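Local coordinates for hypothetical protein (Parabacteroides merdae, PDB 4OO3), which is a putative oxidoreductase that probably binds a nicotinamide adenine dinucleotide cofactor through its Rossmann fold, although its substrate and reaction are not established, at residues G4-A8 with P9-K13; V49-H52 with L53-I56; I72-T75 with G76-L80; R152-I155 with T156-L159; P416-E419 with V420-L424. All coordinates share one frame; numbering follows the deposited sequence.

Interaction 1: G4-A8 with P9-K13; sequences GFTGA and PGEVK
Glu11 lays its carboxylate across the backbone of Thr6 and Gly7, folding back over a type II beta turn that runs from Ala8 to Glu11 in the loop leading to strand 14-17. Pro9 and Gly10 fill the middle of the turn, the glycine taking the positive phi (73°) that a type II turn puts there. The backbone bond closing it, Glu11 N to Ala8 O, is weak at 3.4 Å, and most of the polar grip comes from the glutamate side chain. Its two oxygens take neighbouring amide N-H groups, both on their syn sides. Thr6 N gives an almost straight bond to Glu11 OE1 (2.9 Å, 168°), while Gly7 N reaches Glu11 OE2 at 2.8 Å and lies further out of the carboxylate plane. With CG set between the backbone N and the carbonyl carbon and the chain extended beyond it, the carboxylate is carried straight back to these amides, and CG passes 3.1 Å from Ala8 O. A water donates to Glu11 OE1 and, weakly, to Gly4 O, while Gln34 supplies a further hydrogen bond to OE2, so both oxygens are multiply held. The Phe5 ring stands nearly upright to the carboxylate, 78° between the planes, with Glu11 CG in the ring plane at the edge and 3.9 Å from Phe5 CD1. Phe5 and Val12 also lean on Leu410 of helix 395-412, which brings this surface loop against the body of the protein. Within the loop, Val12 CG2 approaches the ring obliquely, 4.0 Å from Phe5 CE1.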
loop_
_atom_site.group_PDB
_atom_site.type_symbol
_atom_site.label_atom_id
_atom_site.label_comp_id
_atom_site.label_asym_id
_atom_site.label_seq_id
_atom_site.Cartn_x
_atom_site.Cartn_y
_atom_site.Cartn_z
ATOM N N GLY A 4 -19.280 19.044 -12.844
ATOM C CA GLY A 4 -18.481 17.947 -12.301
ATOM C C GLY A 4 -17.384 17.524 -13.260
ATOM O O GLY A 4 -16.966 18.292 -14.122
ATOM N N PHE A 5 -16.911 16.296 -13.105
ATOM C CA PHE A 5 -15.931 15.725 -14.016
ATOM C C PHE A 5 -16.671 14.856 -15.030
ATOM O O PHE A 5 -17.626 14.162 -14.667
ATOM C CB PHE A 5 -14.906 14.892 -13.243
ATOM C CG PHE A 5 -14.125 15.678 -12.216
ATOM C CD1 PHE A 5 -13.001 16.403 -12.585
ATOM C CD2 PHE A 5 -14.512 15.686 -10.887
ATOM C CE1 PHE A 5 -12.279 17.119 -11.653
ATOM C CE2 PHE A 5 -13.794 16.401 -9.945
ATOM C CZ PHE A 5 -12.674 17.114 -10.330
ATOM N N THR A 6 -16.245 14.916 -16.293
ATOM C CA THR A 6 -16.852 14.119 -17.368
ATOM C C THR A 6 -15.846 13.317 -18.207
ATOM O O THR A 6 -16.249 12.524 -19.054
ATOM C CB THR A 6 -17.681 15.013 -18.319
ATOM O OG1 THR A 6 -16.850 16.037 -18.868
ATOM C CG2 THR A 6 -18.834 15.662 -17.585
ATOM N N GLY A 7 -14.552 13.500 -17.961
ATOM C CA GLY A 7 -13.502 12.921 -18.806
ATOM C C GLY A 7 -12.896 13.921 -19.775
ATOM O O GLY A 7 -11.873 13.639 -20.400
ATOM N N ALA A 8 -13.525 15.087 -19.904
ATOM C CA ALA A 8 -13.010 16.165 -20.746
ATOM C C ALA A 8 -11.530 16.424 -20.437
ATOM O O ALA A 8 -11.138 16.410 -19.267
ATOM C CB ALA A 8 -13.823 17.432 -20.531
ATOM N N PRO A 9 -10.703 16.651 -21.481
ATOM C CA PRO A 9 -9.266 16.868 -21.263
ATOM C C PRO A 9 -8.935 18.116 -20.429
ATOM O O PRO A 9 -9.585 19.139 -20.576
ATOM C CB PRO A 9 -8.709 17.018 -22.687
ATOM C CG PRO A 9 -9.727 16.394 -23.578
ATOM C CD PRO A 9 -11.045 16.639 -22.915
ATOM N N GLY A 10 -7.935 18.016 -19.556
ATOM C CA GLY A 10 -7.512 19.142 -18.720
ATOM C C GLY A 10 -8.455 19.522 -17.586
ATOM O O GLY A 10 -8.241 20.541 -16.925
ATOM N N GLU A 11 -9.486 18.708 -17.348
ATOM C CA GLU A 11 -10.489 18.996 -16.314
ATOM C C GLU A 11 -9.938 18.808 -14.897
ATOM O O GLU A 11 -10.318 19.529 -13.976
ATOM C CB GLU A 11 -11.738 18.125 -16.510
ATOM C CG GLU A 11 -11.548 16.650 -16.169
ATOM C CD GLU A 11 -12.809 15.824 -16.353
ATOM O OE1 GLU A 11 -13.823 16.368 -16.823
ATOM O OE2 GLU A 11 -12.789 14.617 -16.022
ATOM N N VAL A 12 -9.053 17.830 -14.729
ATOM C CA VAL A 12 -8.425 17.572 -13.436
ATOM C C VAL A 12 -7.225 18.493 -13.287
ATOM O O VAL A 12 -6.348 18.516 -14.152
ATOM C CB VAL A 12 -7.981 16.101 -13.309
ATOM C CG1 VAL A 12 -7.085 15.894 -12.091
ATOM C CG2 VAL A 12 -9.200 15.192 -13.247
ATOM N N LYS A 13 -7.198 19.248 -12.193
ATOM C CA LYS A 13 -6.136 20.213 -11.929
ATOM C C LYS A 13 -5.417 19.839 -10.651
ATOM O O LYS A 13 -5.951 20.036 -9.560
ATOM C CB LYS A 13 -6.709 21.623 -11.788
ATOM C CG LYS A 13 -6.918 22.352 -13.103
ATOM C CD LYS A 13 -8.379 22.612 -13.398
ATOM C CE LYS A 13 -8.531 23.391 -14.694
ATOM N NZ LYS A 13 -9.788 24.182 -14.710
HETATM O O HOH W 1 -15.153 18.465 -17.078
#

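Interaction 2: V49-H52 with L53-I56; sequences VDEH and LKRI
Val49 to His52 offer their carbonyl oxygens to the N-H groups of Leu53 to Ile56, four successive i to i+4 bonds in the helix of the beta-alpha-beta unit formed by strand 38-43, helix 47-61 and strand 70-75 in the Rossmann fold. The first of them, Leu53 N to Val49 O, measures 2.9 Å. The charged contact is a salt bridge one turn apart: Lys54 NZ donates to Glu51 OE2 at 2.7 Å, on the syn side but 31° out of the carboxylate plane. Bends at chi2 of Glu51 and at the last torsion of Lys54 bring the two ends together on the outer side of the helix. Arg55 behaves differently. Its chain runs extended back along the helix and sets one face of the guanidinium over Glu51 O, 3.4 Å above the plane; Glu51 OE1 lies 4.4 Å from Arg55 NH2, well out of that plane, so only charge acts between them. An alanine here would probably leave Glu51 O without the guanidinium over it and the water beside His52 without its donor. Apolar contacts face inward. The His52 ring carries Ile56 CG1 over one face, a CH-pi contact of 4.1 Å to the ring centroid, while Leu53 and Ile56 continue onto strand 70-75. With CG anti to the backbone N (chi1 169°), the imidazole is carried back beside Ile56 and against helix 22-26 and Glu71. At its edge, in the ring plane, one water sits 2.7 Å from His52 ND1 and accepts from Arg55 NH1 at 3.0 Å.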
loop_
_atom_site.group_PDB
_atom_site.type_symbol
_atom_site.label_atom_id
_atom_site.label_comp_id
_atom_site.label_asym_id
_atom_site.label_seq_id
_atom_site.Cartn_x
_atom_site.Cartn_y
_atom_site.Cartn_z
ATOM N N VAL A 49 10.923 18.770 -1.531
ATOM C CA VAL A 49 10.339 19.379 -2.745
ATOM C C VAL A 49 11.321 19.427 -3.927
ATOM O O VAL A 49 10.915 19.215 -5.063
ATOM C CB VAL A 49 9.759 20.796 -2.489
ATOM C CG1 VAL A 49 10.860 21.805 -2.169
ATOM C CG2 VAL A 49 8.939 21.269 -3.687
ATOM N N ASP A 50 12.597 19.705 -3.659
ATOM C CA ASP A 50 13.622 19.720 -4.711
ATOM C C ASP A 50 13.717 18.363 -5.388
ATOM O O ASP A 50 13.833 18.275 -6.610
ATOM C CB ASP A 50 15.001 20.092 -4.151
ATOM C CG ASP A 50 15.070 21.521 -3.626
ATOM O OD1 ASP A 50 14.173 22.334 -3.936
ATOM O OD2 ASP A 50 16.040 21.829 -2.897
ATOM N N GLU A 51 13.681 17.302 -4.588
ATOM C CA GLU A 51 13.713 15.949 -5.129
ATOM C C GLU A 51 12.459 15.634 -5.931
ATOM O O GLU A 51 12.529 14.962 -6.957
ATOM C CB GLU A 51 13.882 14.922 -4.014
ATOM C CG GLU A 51 15.243 14.972 -3.360
ATOM C CD GLU A 51 16.349 14.663 -4.338
ATOM O OE1 GLU A 51 16.409 13.511 -4.799
ATOM O OE2 GLU A 51 17.147 15.572 -4.646
ATOM N N HIS A 52 11.311 16.120 -5.470
ATOM C CA HIS A 52 10.077 15.919 -6.209
ATOM C C HIS A 52 10.155 16.595 -7.571
ATOM O O HIS A 52 9.801 15.992 -8.588
ATOM C CB HIS A 52 8.867 16.446 -5.441
ATOM C CG HIS A 52 7.626 16.496 -6.269
ATOM N ND1 HIS A 52 6.849 15.386 -6.506
ATOM C CD2 HIS A 52 7.057 17.511 -6.958
ATOM C CE1 HIS A 52 5.844 15.716 -7.295
ATOM N NE2 HIS A 52 5.944 17.002 -7.581
ATOM N N LEU A 53 10.613 17.845 -7.590
ATOM C CA LEU A 53 10.703 18.608 -8.833
ATOM C C LEU A 53 11.671 17.977 -9.833
ATOM O O LEU A 53 11.398 17.981 -11.032
ATOM C CB LEU A 53 11.094 20.067 -8.556
ATOM C CG LEU A 53 10.065 20.895 -7.773
ATOM C CD1 LEU A 53 10.574 22.313 -7.577
ATOM C CD2 LEU A 53 8.709 20.898 -8.461
ATOM N N LYS A 54 12.790 17.437 -9.341
ATOM C CA LYS A 54 13.726 16.664 -10.190
ATOM C C LYS A 54 13.050 15.500 -10.904
ATOM O O LYS A 54 13.283 15.274 -12.086
ATOM C CB LYS A 54 14.879 16.093 -9.368
ATOM C CG LYS A 54 16.006 17.064 -9.071
ATOM C CD LYS A 54 17.311 16.302 -8.871
ATOM C CE LYS A 54 18.346 17.120 -8.119
ATOM N NZ LYS A 54 18.077 17.122 -6.655
ATOM N N ARG A 55 12.225 14.756 -10.175
ATOM C CA ARG A 55 11.546 13.596 -10.736
ATOM C C ARG A 55 10.610 13.999 -11.857
ATOM O O ARG A 55 10.590 13.365 -12.910
ATOM C CB ARG A 55 10.764 12.856 -9.660
ATOM C CG ARG A 55 11.647 12.162 -8.642
ATOM C CD ARG A 55 10.863 11.739 -7.418
ATOM N NE ARG A 55 11.780 11.342 -6.354
ATOM C CZ ARG A 55 11.716 11.735 -5.084
ATOM N NH1 ARG A 55 10.741 12.526 -4.636
ATOM N NH2 ARG A 55 12.640 11.302 -4.236
ATOM N N ILE A 56 9.844 15.063 -11.632
ATOM C CA ILE A 56 8.930 15.576 -12.658
ATOM C C ILE A 56 9.679 15.997 -13.919
ATOM O O ILE A 56 9.237 15.713 -15.032
ATOM C CB ILE A 56 8.130 16.803 -12.183
ATOM C CG1 ILE A 56 7.303 16.483 -10.930
ATOM C CG2 ILE A 56 7.228 17.302 -13.310
ATOM C CD1 ILE A 56 6.295 15.362 -11.092
HETATM O O HOH W 2 7.976 13.038 -5.626
#

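Interaction 3: I72-T75 with G76-L80; sequences IVYT and GDDYL
Tyr74, near the end of edge strand 70-75, reaches forward along the chain to Asp78, just before helix 79-86, and its ring spans the turn that links the two. Its hydroxyl donates to Asp78 OD1 at 2.6 Å, using the syn lone pair of that oxygen. Asp78 OD1 lies in the plane of the phenol at the ring edge, 3.3 Å from Tyr74 CE2, whereas the carboxylate plane is turned 53° from the ring. Each side chain is aimed by its first torsion: Tyr74 CG is anti to the backbone N (chi1 -179°), projecting the ring past the strand end, and Asp78 CG turns back between its own N and carbonyl carbon. Asp78 holds the N-cap position, yet its carboxylate makes no capping bond and serves the tyrosine instead. Lys82, one turn along the helix, adds a weak hydrogen bond to the phenol oxygen and a long, weak ion pair to Asp78. Gly76 approaches the ring obliquely, its N 3.9 Å from Tyr74 CE2. A CB here would clash with Thr75 O (2.8 Å) and crowd Tyr74 OH (3.1 Å), so the turn needs glycine. From Gly76 the chain makes a type I turn to Tyr79, closed by a weak bond from Tyr79 N to Gly76 O, and the Tyr79 hydroxyl bonds to Tyr104 of helix 98-110. The turn opens the beta-alpha-beta crossover from strand 70-75 through helix 79-86 to strand 91-94, the step that carries the chain from the sheet edge to the far side of strand 14-17 in a Rossmann fold.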
loop_
_atom_site.group_PDB
_atom_site.type_symbol
_atom_site.label_atom_id
_atom_site.label_comp_id
_atom_site.label_asym_id
_atom_site.label_seq_id
_atom_site.Cartn_x
_atom_site.Cartn_y
_atom_site.Cartn_z
ATOM N N ILE A 72 4.016 24.911 -11.419
ATOM C CA ILE A 72 3.911 26.246 -10.860
ATOM C C ILE A 72 4.128 26.127 -9.360
ATOM O O ILE A 72 3.237 25.711 -8.630
ATOM C CB ILE A 72 2.539 26.871 -11.156
ATOM C CG1 ILE A 72 2.289 26.898 -12.670
ATOM C CG2 ILE A 72 2.471 28.276 -10.583
ATOM C CD1 ILE A 72 0.831 27.015 -13.056
ATOM N N VAL A 73 5.316 26.506 -8.910
ATOM C CA VAL A 73 5.787 26.172 -7.570
ATOM C C VAL A 73 5.677 27.342 -6.602
ATOM O O VAL A 73 5.985 28.478 -6.948
ATOM C CB VAL A 73 7.257 25.717 -7.618
ATOM C CG1 VAL A 73 7.771 25.386 -6.217
ATOM C CG2 VAL A 73 7.413 24.530 -8.566
ATOM N N TYR A 74 5.224 27.041 -5.390
ATOM C CA TYR A 74 5.302 27.962 -4.270
ATOM C C TYR A 74 5.984 27.279 -3.093
ATOM O O TYR A 74 5.493 26.256 -2.588
ATOM C CB TYR A 74 3.924 28.417 -3.813
ATOM C CG TYR A 74 4.048 29.381 -2.665
ATOM C CD1 TYR A 74 4.214 30.742 -2.900
ATOM C CD2 TYR A 74 4.065 28.929 -1.344
ATOM C CE1 TYR A 74 4.353 31.633 -1.853
ATOM C CE2 TYR A 74 4.205 29.811 -0.293
ATOM C CZ TYR A 74 4.350 31.161 -0.554
ATOM O OH TYR A 74 4.495 32.048 0.474
ATOM N N THR A 75 7.104 27.842 -2.645
ATOM C CA THR A 75 7.754 27.341 -1.442
ATOM C C THR A 75 7.819 28.438 -0.390
ATOM O O THR A 75 8.109 29.588 -0.696
ATOM C CB THR A 75 9.149 26.744 -1.735
ATOM O OG1 THR A 75 9.985 27.719 -2.367
ATOM C CG2 THR A 75 9.026 25.533 -2.644
ATOM N N GLY A 76 7.523 28.069 0.847
ATOM C CA GLY A 76 7.504 28.998 1.968
ATOM C C GLY A 76 6.921 28.327 3.201
ATOM O O GLY A 76 6.282 27.283 3.094
ATOM N N ASP A 77 7.150 28.917 4.368
ATOM C CA ASP A 77 6.579 28.402 5.621
ATOM C C ASP A 77 5.051 28.321 5.571
ATOM O O ASP A 77 4.451 27.434 6.174
ATOM C CB ASP A 77 6.976 29.290 6.805
ATOM C CG ASP A 77 8.465 29.260 7.094
ATOM O OD1 ASP A 77 9.067 28.162 7.091
ATOM O OD2 ASP A 77 9.028 30.347 7.343
ATOM N N ASP A 78 4.432 29.244 4.843
ATOM C CA ASP A 78 2.979 29.333 4.764
ATOM C C ASP A 78 2.393 28.575 3.571
ATOM O O ASP A 78 1.341 28.963 3.052
ATOM C CB ASP A 78 2.565 30.809 4.684
ATOM C CG ASP A 78 3.120 31.520 3.443
ATOM O OD1 ASP A 78 4.032 30.980 2.778
ATOM O OD2 ASP A 78 2.650 32.632 3.146
ATOM N N TYR A 79 3.063 27.505 3.140
ATOM C CA TYR A 79 2.646 26.750 1.947
ATOM C C TYR A 79 1.182 26.284 2.011
ATOM O O TYR A 79 0.445 26.443 1.033
ATOM C CB TYR A 79 3.590 25.558 1.671
ATOM C CG TYR A 79 3.661 24.532 2.789
ATOM C CD1 TYR A 79 2.788 23.446 2.821
ATOM C CD2 TYR A 79 4.594 24.654 3.814
ATOM C CE1 TYR A 79 2.842 22.520 3.843
ATOM C CE2 TYR A 79 4.655 23.735 4.843
ATOM C CZ TYR A 79 3.780 22.671 4.850
ATOM O OH TYR A 79 3.844 21.768 5.870
ATOM N N LEU A 80 0.757 25.743 3.160
ATOM C CA LEU A 80 -0.609 25.224 3.313
ATOM C C LEU A 80 -1.621 26.354 3.273
ATOM O O LEU A 80 -2.628 26.277 2.580
ATOM C CB LEU A 80 -0.770 24.448 4.625
ATOM C CG LEU A 80 -2.148 23.822 4.868
ATOM C CD1 LEU A 80 -2.433 22.707 3.876
ATOM C CD2 LEU A 80 -2.252 23.307 6.290
#

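Interaction 4: R152-I155 with T156-L159; sequences RNEI and TTML
A helix N-cap made by Glu154, whose carboxylate bends over Thr156 and Thr157, starts helix 155-164 in the loop that follows strand 145-147, the last strand of the parallel sheet. CG lies anti to the backbone N (chi1 -177°) and the chain turns sharply at chi2, which swings the acid onto the first amides of the helix. Glu154 OE2 accepts from Thr156 N at 2.7 Å, approached from above the carboxylate plane. Glu154 OE1 takes two donors: Thr157 N, also from above at 2.9 Å, and the Thr156 hydroxyl OG1, on the syn side at 2.6 Å. Three bonds thus fix the carboxylate and satisfy the N-H groups of Thr156 and Thr157. Beyond the cap, Met158 N bonds to Glu154 O, and the bent selenomethionine places SE 3.5 Å from Asn153 O. Ile155 and Leu159 run side by side, with CG1 and CD1 respectively 4.0 Å apart. Thr157 turns toward helix 220-231, bonding its hydroxyl to Glu230 and packing on Leu226 and Trp229, while Asn153 bonds to the His398 carbonyl of helix 395-412, so the capped turn is wedged between those two helices.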
loop_
_atom_site.group_PDB
_atom_site.type_symbol
_atom_site.label_atom_id
_atom_site.label_comp_id
_atom_site.label_asym_id
_atom_site.label_seq_id
_atom_site.Cartn_x
_atom_site.Cartn_y
_atom_site.Cartn_z
ATOM N N ARG A 152 -3.390 -4.771 -4.936
ATOM C CA ARG A 152 -4.598 -5.303 -5.548
ATOM C C ARG A 152 -4.412 -5.630 -7.025
ATOM O O ARG A 152 -5.141 -6.448 -7.582
ATOM C CB ARG A 152 -5.709 -4.274 -5.454
ATOM C CG ARG A 152 -6.142 -3.950 -4.046
ATOM C CD ARG A 152 -7.288 -2.970 -4.107
ATOM N NE ARG A 152 -7.743 -2.575 -2.786
ATOM C CZ ARG A 152 -8.689 -1.674 -2.574
ATOM N NH1 ARG A 152 -9.262 -1.058 -3.598
ATOM N NH2 ARG A 152 -9.056 -1.377 -1.335
ATOM N N ASN A 153 -3.465 -4.948 -7.663
ATOM C CA ASN A 153 -3.263 -5.060 -9.099
ATOM C C ASN A 153 -2.169 -6.044 -9.468
ATOM O O ASN A 153 -1.979 -6.341 -10.641
ATOM C CB ASN A 153 -2.942 -3.684 -9.661
ATOM C CG ASN A 153 -4.074 -2.695 -9.437
ATOM O OD1 ASN A 153 -5.242 -3.046 -9.562
ATOM N ND2 ASN A 153 -3.734 -1.459 -9.110
ATOM N N GLU A 154 -1.460 -6.548 -8.460
ATOM C CA GLU A 154 -0.392 -7.508 -8.666
ATOM C C GLU A 154 -0.992 -8.883 -8.970
ATOM O O GLU A 154 -1.987 -9.292 -8.367
ATOM C CB GLU A 154 0.524 -7.533 -7.442
ATOM C CG GLU A 154 1.724 -8.453 -7.567
ATOM C CD GLU A 154 1.363 -9.900 -7.306
ATOM O OE1 GLU A 154 0.592 -10.152 -6.348
ATOM O OE2 GLU A 154 1.830 -10.781 -8.071
ATOM N N ILE A 155 -0.375 -9.587 -9.913
ATOM C CA ILE A 155 -0.984 -10.766 -10.540
ATOM C C ILE A 155 -1.264 -11.945 -9.593
ATOM O O ILE A 155 -2.347 -12.522 -9.657
ATOM C CB ILE A 155 -0.179 -11.224 -11.795
ATOM C CG1 ILE A 155 -0.878 -12.381 -12.520
ATOM C CG2 ILE A 155 1.246 -11.616 -11.427
ATOM C CD1 ILE A 155 -2.282 -12.068 -12.991
ATOM N N THR A 156 -0.313 -12.310 -8.726
ATOM C CA THR A 156 -0.540 -13.427 -7.794
ATOM C C THR A 156 -1.681 -13.118 -6.839
ATOM O O THR A 156 -2.484 -13.993 -6.522
ATOM C CB THR A 156 0.711 -13.828 -6.979
ATOM O OG1 THR A 156 1.151 -12.731 -6.163
ATOM C CG2 THR A 156 1.839 -14.288 -7.900
ATOM N N THR A 157 -1.754 -11.870 -6.391
ATOM C CA THR A 157 -2.857 -11.425 -5.553
ATOM C C THR A 157 -4.197 -11.590 -6.270
ATOM O O THR A 157 -5.152 -12.104 -5.683
ATOM C CB THR A 157 -2.646 -9.971 -5.086
ATOM O OG1 THR A 157 -1.774 -9.974 -3.953
ATOM C CG2 THR A 157 -3.952 -9.303 -4.691
HETATM N N MSE A 158 -4.253 -11.187 -7.539
HETATM C CA MSE A 158 -5.490 -11.269 -8.312
HETATM C C MSE A 158 -5.896 -12.702 -8.499
HETATM O O MSE A 158 -7.086 -13.014 -8.483
HETATM C CB MSE A 158 -5.366 -10.592 -9.678
HETATM C CG MSE A 158 -5.259 -9.084 -9.503
HETATM SE SE MSE A 158 -4.898 -8.216 -11.230
HETATM C CE MSE A 158 -6.744 -8.238 -11.896
ATOM N N LEU A 159 -4.923 -13.592 -8.673
ATOM C CA LEU A 159 -5.239 -15.011 -8.872
ATOM C C LEU A 159 -5.675 -15.672 -7.568
ATOM O O LEU A 159 -6.521 -16.564 -7.564
ATOM C CB LEU A 159 -4.055 -15.753 -9.507
ATOM C CG LEU A 159 -3.803 -15.384 -10.971
ATOM C CD1 LEU A 159 -2.475 -15.926 -11.474
ATOM C CD2 LEU A 159 -4.938 -15.878 -11.851
#

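Interaction 5: P416-E419 with V420-L424; sequences PDWE and VPNML
Trp418 and Asn422 set their flat groups 37° apart: the amide nitrogen Asn422 ND2 comes up obliquely to the indole, 3.8 Å from Trp418 CE3, while Glu419 CG lies over one indole face, offset toward its rim. This is the first turn of helix 419-439, entered through a type I beta turn from Pro416 to Glu419. Trp418 CG sits between the backbone N and the carbonyl carbon (chi1 51°), which keeps the ring close to the helix start, with Asn422 ND2 3.6 Å from Trp418 CB. Trp418 O receives Asn422 N at 3.0 Å and also has the carboxamide beside it, although no side-chain N-H points at that oxygen. The amide is spoken for by the loop carrying Gln235 and Ile237, OD1 accepting from Ile237 N and ND2 donating to Gln235 O. A leucine in its place would probably leave both the Ile237 N-H and the Gln235 carbonyl without a mate and so loosen that loop from the helix. Pro421 has no N-H to give, and its CD rests 3.3 Å from Asp417 O, where the bond of a regular turn might have been. Glu419, buried, bends away and is held by Tyr146 and Arg152, while Met423, a selenomethionine, donates its N to Glu419 O at 2.9 Å and packs on Tyr146 and Phe135, so this helix of the C-terminal domain family leans on the Rossmann part. One water completes the turn: it donates to Pro416 O at 2.8 Å and accepts from Val420 N at 2.9 Å.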
loop_
_atom_site.group_PDB
_atom_site.type_symbol
_atom_site.label_atom_id
_atom_site.label_comp_id
_atom_site.label_asym_id
_atom_site.label_seq_id
_atom_site.Cartn_x
_atom_site.Cartn_y
_atom_site.Cartn_z
ATOM N N PRO A 416 -17.220 2.840 -5.383
ATOM C CA PRO A 416 -18.109 1.719 -5.056
ATOM C C PRO A 416 -18.358 1.549 -3.547
ATOM O O PRO A 416 -17.504 1.898 -2.726
ATOM C CB PRO A 416 -17.384 0.495 -5.635
ATOM C CG PRO A 416 -16.013 0.953 -6.000
ATOM C CD PRO A 416 -16.095 2.425 -6.240
ATOM N N ASP A 417 -19.528 1.003 -3.224
ATOM C CA ASP A 417 -20.032 0.828 -1.856
ATOM C C ASP A 417 -18.989 0.527 -0.795
ATOM O O ASP A 417 -18.936 1.182 0.245
ATOM C CB ASP A 417 -21.044 -0.331 -1.828
ATOM C CG ASP A 417 -22.412 0.065 -2.338
ATOM O OD1 ASP A 417 -22.577 1.200 -2.850
ATOM O OD2 ASP A 417 -23.333 -0.774 -2.217
ATOM N N TRP A 418 -18.187 -0.495 -1.058
ATOM C CA TRP A 418 -17.324 -1.081 -0.033
ATOM C C TRP A 418 -16.063 -0.269 0.286
ATOM O O TRP A 418 -15.461 -0.470 1.338
ATOM C CB TRP A 418 -16.946 -2.521 -0.426
ATOM C CG TRP A 418 -16.391 -2.647 -1.822
ATOM C CD1 TRP A 418 -17.099 -2.910 -2.963
ATOM C CD2 TRP A 418 -15.024 -2.494 -2.226
ATOM N NE1 TRP A 418 -16.258 -2.936 -4.044
ATOM C CE2 TRP A 418 -14.978 -2.693 -3.622
ATOM C CE3 TRP A 418 -13.833 -2.222 -1.542
ATOM C CZ2 TRP A 418 -13.788 -2.624 -4.352
ATOM C CZ3 TRP A 418 -12.648 -2.153 -2.267
ATOM C CH2 TRP A 418 -12.637 -2.354 -3.660
ATOM N N GLU A 419 -15.677 0.656 -0.593
ATOM C CA GLU A 419 -14.355 1.298 -0.500
ATOM C C GLU A 419 -14.129 2.141 0.765
ATOM O O GLU A 419 -13.144 1.935 1.469
ATOM C CB GLU A 419 -14.049 2.121 -1.759
ATOM C CG GLU A 419 -13.545 1.278 -2.929
ATOM C CD GLU A 419 -12.039 1.051 -2.913
ATOM O OE1 GLU A 419 -11.412 1.113 -1.830
ATOM O OE2 GLU A 419 -11.459 0.820 -3.996
ATOM N N VAL A 420 -15.022 3.085 1.050
ATOM C CA VAL A 420 -14.850 3.952 2.211
ATOM C C VAL A 420 -14.952 3.160 3.512
ATOM O O VAL A 420 -14.027 3.207 4.333
ATOM C CB VAL A 420 -15.836 5.137 2.206
ATOM C CG1 VAL A 420 -15.811 5.876 3.544
ATOM C CG2 VAL A 420 -15.504 6.084 1.065
ATOM N N PRO A 421 -16.047 2.406 3.705
ATOM C CA PRO A 421 -16.095 1.636 4.953
ATOM C C PRO A 421 -14.891 0.695 5.139
ATOM O O PRO A 421 -14.408 0.549 6.252
ATOM C CB PRO A 421 -17.421 0.861 4.860
ATOM C CG PRO A 421 -17.879 0.987 3.450
ATOM C CD PRO A 421 -17.261 2.228 2.889
ATOM N N ASN A 422 -14.400 0.094 4.058
ATOM C CA ASN A 422 -13.253 -0.821 4.144
ATOM C C ASN A 422 -11.899 -0.140 4.335
ATOM O O ASN A 422 -11.006 -0.728 4.960
ATOM C CB ASN A 422 -13.219 -1.768 2.943
ATOM C CG ASN A 422 -14.420 -2.704 2.914
ATOM O OD1 ASN A 422 -15.292 -2.648 3.785
ATOM N ND2 ASN A 422 -14.466 -3.574 1.917
HETATM N N MSE A 423 -11.741 1.080 3.821
HETATM C CA MSE A 423 -10.559 1.894 4.136
HETATM C C MSE A 423 -10.567 2.184 5.624
HETATM O O MSE A 423 -9.548 2.029 6.309
HETATM C CB MSE A 423 -10.506 3.193 3.324
HETATM C CG MSE A 423 -10.064 2.942 1.885
HETATM SE SE MSE A 423 -9.821 4.627 0.901
HETATM C CE MSE A 423 -11.689 5.045 0.450
ATOM N N LEU A 424 -11.722 2.575 6.149
ATOM C CA LEU A 424 -11.863 2.800 7.585
ATOM C C LEU A 424 -11.615 1.539 8.416
ATOM O O LEU A 424 -10.924 1.601 9.425
ATOM C CB LEU A 424 -13.239 3.372 7.906
ATOM C CG LEU A 424 -13.448 4.839 7.537
ATOM C CD1 LEU A 424 -14.895 5.222 7.810
ATOM C CD2 LEU A 424 -12.488 5.731 8.313
HETATM O O HOH W 3 -17.142 3.847 -0.754
#

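Interactions 1 and 3 lie at the surface, 1 in the loop entering the parallel sheet and 3 at its outer edge; 2, 4 and 5 are partly buried. Interaction 2 lies on the helix, and interaction 3 at the end of the last strand, of one beta-alpha-beta unit; they touch, Leu53 CD2 meeting Val73 CG2 at 3.9 Å. Interactions 4 and 5 begin helices nearer the centre of the protein, tied by a salt bridge, Arg152 NH1 to Glu419 OE2, 2.9 Å. Acids grip turn amides in 1, a lysine in 2, a phenol in 3 and a helix start in 4; within interaction 5 itself the bonds are made by backbone and water, its acid turning outward to Arg152 and Tyr146.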